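PDB 5KJP: enoyl-CoA hydratase from Mycobacterium tuberculosis, which probably catalyses the reversible addition of water to the double bond of trans-2-enoyl-CoA thioesters in fatty acid metabolism, as a trimeric member of the crotonase superfamily. Local coordinates for residues L144-G148 / G149-R153; R157-Y160 / A161-M164. One frame throughout, in Å; residues are numbered along the deposited sequence. Where two conformers were deposited one is given.

Interaction 1: residues L144-G148 / G149-R153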
ATOM      1  N   LEU A 144      -1.186  23.016 -13.293  1.00 16.68           N
ATOM      2  CA  LEU A 144       0.102  22.700 -12.680  1.00 19.26           C
ATOM      3  C   LEU A 144       0.107  21.298 -12.081  1.00 19.63           C
ATOM      4  O   LEU A 144      -0.886  20.581 -12.137  1.00 18.22           O
ATOM      5  CB  LEU A 144       0.452  23.730 -11.605  1.00 16.85           C
ATOM      6  CG  LEU A 144       0.653  25.155 -12.137  1.00 17.60           C
ATOM      7  CD1 LEU A 144       1.027  26.106 -11.005  1.00 22.56           C
ATOM      8  CD2 LEU A 144       1.706  25.182 -13.245  1.00 25.28           C
ATOM      9  N   VAL A 145       1.237  20.918 -11.503  1.00 19.42           N
ATOM     10  CA  VAL A 145       1.416  19.577 -10.970  1.00 17.27           C
ATOM     11  C   VAL A 145       1.953  19.681  -9.542  1.00 19.18           C
ATOM     12  O   VAL A 145       2.758  20.565  -9.251  1.00 23.90           O
ATOM     13  CB  VAL A 145       2.377  18.763 -11.868  1.00 18.35           C
ATOM     14  CG1 VAL A 145       2.683  17.409 -11.261  1.00 20.20           C
ATOM     15  CG2 VAL A 145       1.790  18.611 -13.275  1.00 21.18           C
ATOM     16  N   ALA A 146       1.489  18.811  -8.648  1.00 18.38           N
ATOM     17  CA  ALA A 146       1.966  18.801  -7.266  1.00 20.29           C
ATOM     18  C   ALA A 146       3.374  18.217  -7.181  1.00 24.69           C
ATOM     19  O   ALA A 146       3.548  17.031  -6.882  1.00 31.58           O
ATOM     20  CB  ALA A 146       1.012  18.015  -6.375  1.00 18.83           C
ATOM     21  N   GLY A 147       4.373  19.058  -7.423  1.00 19.29           N
ATOM     22  CA  GLY A 147       5.761  18.614  -7.489  1.00 24.95           C
ATOM     23  C   GLY A 147       6.566  18.660  -6.196  1.00 23.31           C
ATOM     24  O   GLY A 147       7.787  18.463  -6.209  1.00 26.11           O
ATOM     25  N   GLY A 148       5.901  18.909  -5.075  1.00 17.23           N
ATOM     26  CA  GLY A 148       6.603  19.006  -3.807  1.00 15.17           C
ATOM     27  C   GLY A 148       6.556  17.700  -3.036  1.00 18.96           C
ATOM     28  O   GLY A 148       6.669  17.689  -1.811  1.00 20.94           O
ATOM     29  N   GLY A 149       6.373  16.595  -3.749  1.00 15.75           N
ATOM     30  CA  GLY A 149       6.351  15.286  -3.117  1.00 15.20           C
ATOM     31  C   GLY A 149       4.962  14.689  -3.008  1.00 17.01           C
ATOM     32  O   GLY A 149       4.811  13.520  -2.650  1.00 21.05           O
ATOM     33  N   GLY A 150       3.944  15.486  -3.318  1.00 15.83           N
ATOM     34  CA  GLY A 150       2.569  15.016  -3.272  1.00 16.27           C
ATOM     35  C   GLY A 150       2.353  13.772  -4.114  1.00 18.43           C
ATOM     36  O   GLY A 150       1.786  12.785  -3.647  1.00 18.16           O
ATOM     37  N   LEU A 151       2.823  13.808  -5.356  1.00 14.66           N
ATOM     38  CA  LEU A 151       2.627  12.684  -6.262  1.00 12.99           C
ATOM     39  C   LEU A 151       3.539  11.514  -5.913  1.00 18.79           C
ATOM     40  O   LEU A 151       3.233  10.371  -6.234  1.00 16.69           O
ATOM     41  CB  LEU A 151       2.868  13.114  -7.701  1.00 15.40           C
ATOM     42  CG  LEU A 151       1.971  14.238  -8.211  1.00 14.20           C
ATOM     43  CD1 LEU A 151       2.163  14.363  -9.709  1.00 15.03           C
ATOM     44  CD2 LEU A 151       0.509  13.955  -7.846  1.00 13.26           C
ATOM     45  N   LEU A 152       4.661  11.806  -5.263  1.00 16.70           N
ATOM     46  CA  LEU A 152       5.626  10.770  -4.915  1.00 17.69           C
ATOM     47  C   LEU A 152       5.262  10.060  -3.616  1.00 18.07           C
ATOM     48  O   LEU A 152       5.637   8.907  -3.411  1.00 23.43           O
ATOM     49  CB  LEU A 152       7.033  11.366  -4.796  1.00 15.35           C
ATOM     50  CG  LEU A 152       7.565  12.074  -6.038  1.00 17.34           C
ATOM     51  CD1 LEU A 152       8.934  12.690  -5.759  1.00 18.07           C
ATOM     52  CD2 LEU A 152       7.622  11.118  -7.234  1.00 21.73           C
ATOM     53  N   ARG A 153       4.532  10.743  -2.741  1.00 15.51           N
ATOM     54  CA  ARG A 153       4.252  10.187  -1.421  1.00 14.35           C
ATOM     55  C   ARG A 153       2.796   9.766  -1.201  1.00 15.58           C
ATOM     56  O   ARG A 153       2.547   8.757  -0.543  1.00 16.37           O
ATOM     57  CB  ARG A 153       4.666  11.188  -0.341  1.00 14.02           C
ATOM     58  CG  ARG A 153       6.179  11.363  -0.262  1.00 16.50           C
ATOM     59  CD  ARG A 153       6.601  12.489   0.680  1.00 14.18           C
ATOM     60  NE  ARG A 153       8.060  12.527   0.782  1.00 18.92           N
ATOM     61  CZ  ARG A 153       8.797  13.629   0.682  1.00 19.40           C
ATOM     62  NH1 ARG A 153       8.219  14.804   0.482  1.00 17.21           N
ATOM     63  NH2 ARG A 153      10.121  13.549   0.784  1.00 18.36           N
TER
HETATM   64  O   HOH W   1       5.372  15.370  -6.124  1.00 16.98           O
HETATM   65  O   HOH W   2       5.717  15.933   0.310  1.00 15.46           O

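Interaction 2: residues R157-Y160 / A161-M164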
ATOM      1  N   ARG A 157       0.911   6.381   0.778  1.00 15.64           N
ATOM      2  CA  ARG A 157       0.276   6.561   2.080  0.55 13.50           C
ATOM      3  C   ARG A 157      -1.171   6.075   2.086  1.00 15.00           C
ATOM      4  O   ARG A 157      -1.679   5.633   3.113  1.00 14.68           O
ATOM      5  CB  ARG A 157       0.330   8.032   2.498  0.55 15.16           C
ATOM      6  CG  ARG A 157       1.726   8.533   2.865  0.55 17.03           C
ATOM      7  CD  ARG A 157       2.089   8.212   4.318  0.55 11.82           C
ATOM      8  NE  ARG A 157       1.903   9.355   5.218  0.55 18.00           N
ATOM      9  CZ  ARG A 157       2.749  10.381   5.317  0.55 18.76           C
ATOM     10  NH1 ARG A 157       3.840  10.411   4.562  0.55 12.07           N
ATOM     11  NH2 ARG A 157       2.501  11.382   6.166  0.55 10.28           N
ATOM     12  N   ILE A 158      -1.838   6.186   0.937  1.00 16.20           N
ATOM     13  CA  ILE A 158      -3.229   5.762   0.791  1.00 13.60           C
ATOM     14  C   ILE A 158      -3.322   4.834  -0.415  1.00 13.45           C
ATOM     15  O   ILE A 158      -2.344   4.703  -1.154  1.00 14.32           O
ATOM     16  CB  ILE A 158      -4.180   6.981   0.626  1.00 11.73           C
ATOM     17  CG1 ILE A 158      -3.895   7.723  -0.683  1.00  9.63           C
ATOM     18  CG2 ILE A 158      -4.075   7.915   1.831  1.00 13.86           C
ATOM     19  CD1 ILE A 158      -4.910   8.839  -0.974  1.00 13.41           C
ATOM     20  N   PRO A 159      -4.475   4.157  -0.607  1.00 12.32           N
ATOM     21  CA  PRO A 159      -4.512   3.240  -1.753  1.00 11.33           C
ATOM     22  C   PRO A 159      -4.236   3.971  -3.060  1.00 13.77           C
ATOM     23  O   PRO A 159      -4.703   5.094  -3.261  1.00 12.75           O
ATOM     24  CB  PRO A 159      -5.936   2.679  -1.714  1.00 12.43           C
ATOM     25  CG  PRO A 159      -6.328   2.773  -0.258  1.00 15.98           C
ATOM     26  CD  PRO A 159      -5.704   4.065   0.203  1.00 14.47           C
ATOM     27  N   TYR A 160      -3.433   3.334  -3.904  1.00 11.70           N
ATOM     28  CA  TYR A 160      -2.949   3.897  -5.156  1.00 11.82           C
ATOM     29  C   TYR A 160      -4.027   4.603  -5.978  1.00 16.88           C
ATOM     30  O   TYR A 160      -3.828   5.727  -6.445  1.00 15.01           O
ATOM     31  CB  TYR A 160      -2.306   2.774  -5.977  1.00 17.61           C
ATOM     32  CG  TYR A 160      -1.847   3.162  -7.368  1.00 18.98           C
ATOM     33  CD1 TYR A 160      -2.726   3.132  -8.444  1.00 18.81           C
ATOM     34  CD2 TYR A 160      -0.529   3.528  -7.608  1.00 22.00           C
ATOM     35  CE1 TYR A 160      -2.315   3.476  -9.717  1.00 24.57           C
ATOM     36  CE2 TYR A 160      -0.104   3.864  -8.890  1.00 26.98           C
ATOM     37  CZ  TYR A 160      -1.006   3.838  -9.937  1.00 27.50           C
ATOM     38  OH  TYR A 160      -0.612   4.177 -11.217  1.00 35.28           O
ATOM     39  N   ALA A 161      -5.169   3.950  -6.152  1.00 14.03           N
ATOM     40  CA  ALA A 161      -6.207   4.479  -7.029  1.00 15.99           C
ATOM     41  C   ALA A 161      -6.863   5.727  -6.448  1.00 14.98           C
ATOM     42  O   ALA A 161      -7.320   6.592  -7.195  1.00 11.65           O
ATOM     43  CB  ALA A 161      -7.261   3.416  -7.305  1.00 17.45           C
ATOM     44  N   ILE A 162      -6.932   5.802  -5.119  1.00 13.09           N
ATOM     45  CA  ILE A 162      -7.518   6.969  -4.472  1.00 12.00           C
ATOM     46  C   ILE A 162      -6.541   8.136  -4.589  1.00 11.27           C
ATOM     47  O   ILE A 162      -6.946   9.280  -4.813  1.00 13.18           O
ATOM     48  CB  ILE A 162      -7.869   6.715  -2.988  1.00 12.92           C
ATOM     49  CG1 ILE A 162      -8.693   5.426  -2.829  1.00 13.20           C
ATOM     50  CG2 ILE A 162      -8.612   7.919  -2.409  1.00 14.31           C
ATOM     51  CD1 ILE A 162      -9.941   5.378  -3.698  1.00 18.60           C
ATOM     52  N   ALA A 163      -5.253   7.844  -4.458  1.00 10.46           N
ATOM     53  CA  ALA A 163      -4.232   8.865  -4.671  1.00 10.32           C
ATOM     54  C   ALA A 163      -4.297   9.401  -6.109  1.00 14.05           C
ATOM     55  O   ALA A 163      -4.253  10.609  -6.326  1.00 11.43           O
ATOM     56  CB  ALA A 163      -2.849   8.307  -4.357  1.00 10.31           C
HETATM   57  N   MSE A 164      -4.413   8.492  -7.077  1.00 13.40           N
HETATM   58  CA  MSE A 164      -4.617   8.858  -8.484  1.00 13.97           C
HETATM   59  C   MSE A 164      -5.842   9.758  -8.652  1.00 15.38           C
HETATM   60  O   MSE A 164      -5.778  10.806  -9.309  1.00 12.90           O
HETATM   61  CB  MSE A 164      -4.772   7.598  -9.352  1.00 11.97           C
HETATM   62  CG  MSE A 164      -4.944   7.861 -10.856  1.00 13.40           C
HETATM   63 SE   MSE A 164      -3.314   8.569 -11.695  0.77 21.80          SE
HETATM   64  CE  MSE A 164      -2.271   6.905 -11.731  1.00 20.70           C
TER

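Interaction 1: residues L144-G148 / G149-R153
Val145 and Leu151 meet at the start of helix 150-157, their side chains crossing at about a right angle. With CG1 of Val145 anti to the backbone N (chi1 175°), that methyl reaches CD1 of Leu151 at 3.5 Å, a tighter fit than ordinary van der Waals contact. Leu151 also leans over the preceding turn: its CG lies 3.5 Å from the carbonyl O of Ala146 and 4.3 Å from the CB of the same alanine. Ala146, the centre of an inverse gamma turn, thereby offers both its methyl and its carbonyl to one leucine.

Polar groups across the turn are joined by water. One water donates to Ala146 O at 2.6 Å and accepts from the amides of Gly149 and Leu151, tying the loop to the N-cap residue and the first helical turn. A second accepts from Arg153 NH1 at 2.8 Å, in the plane of the guanidinium and at its edge, and donates to Gly148 O. The extended arginine chain carries NH1 to this bridge, and NH1 is also hydrogen-bonded to Thr97 O. Gly149 turns into the helix with positive phi (105°).

Glu119 OE2 accepts from Gly150 N and, weakly, from Gly148 N. In crotonase hydratases the glutamate at this position is one of the two acid-base residues, so the glycine-rich turn probably helps to position it. Helix 116-123 packs against Ala146 and Arg153, Ile137 just beyond strand 134-136 touches Ala146 and Leu151, and Leu238 and Thr215 of the second subunit pack on Val145 and Leu151.

Interaction 2: residues R157-Y160 / A161-M164
Tyr160 and Met164, a selenomethionine here, both set their CG anti to the backbone N (chi1 175° and -178°), and their side chains run side by side in the same direction from the first turn of helix 160-169. Bends at the next two torsions of Met164 bring CE back to the tyrosine, 3.8 Å from CZ and oblique to the ring.

Pro159 is the N-cap residue of this helix. Its carbonyl O takes a nearly straight bond from Ala163 N (3.0 Å, N-H...O angle 165°) and a weak one from Ile162 N, while Tyr160 O receives Met164 N at 2.9 Å. Ile158 closes the turn from the loop side: CG1, placed between the backbone N and the carbonyl carbon, packs on Ala163 CB at 3.9 Å, and CD1 reaches CG2 of Ile162. CB of Pro159 meets the other branch of Ile162, at CG1. Leu181 continues this apolar cluster over Ile158, Pro159 and Ile162.

The two side chains also pack across the trimer interface, Tyr160 on Thr220 and Met164 on Ile219 of the second subunit. Tyr160 OH is hydrogen-bonded to Arg223 NH2 of that subunit and lies 3.2 Å from Met164 CE.

How the interactions relate
Interactions 1 and 2 lie in series along the chain, their centres about 13 Å apart, at the start of helix 150-157 and across the joint to helix 160-169. Interaction 1 reaches helix 116-123 through the backbone amides of Gly150 and, weakly, Gly148, which bind Glu119 OE2. It is thus the one beside the probable active site, where Glu119 and Glu139 match the two glutamates of crotonase hydratases. The centres of interactions 1 and 2 lie about 16 and 19 Å from the centre of the chain, and both contacts touch the second subunit, so the helical pair probably links the presumed catalytic region to the trimer interface.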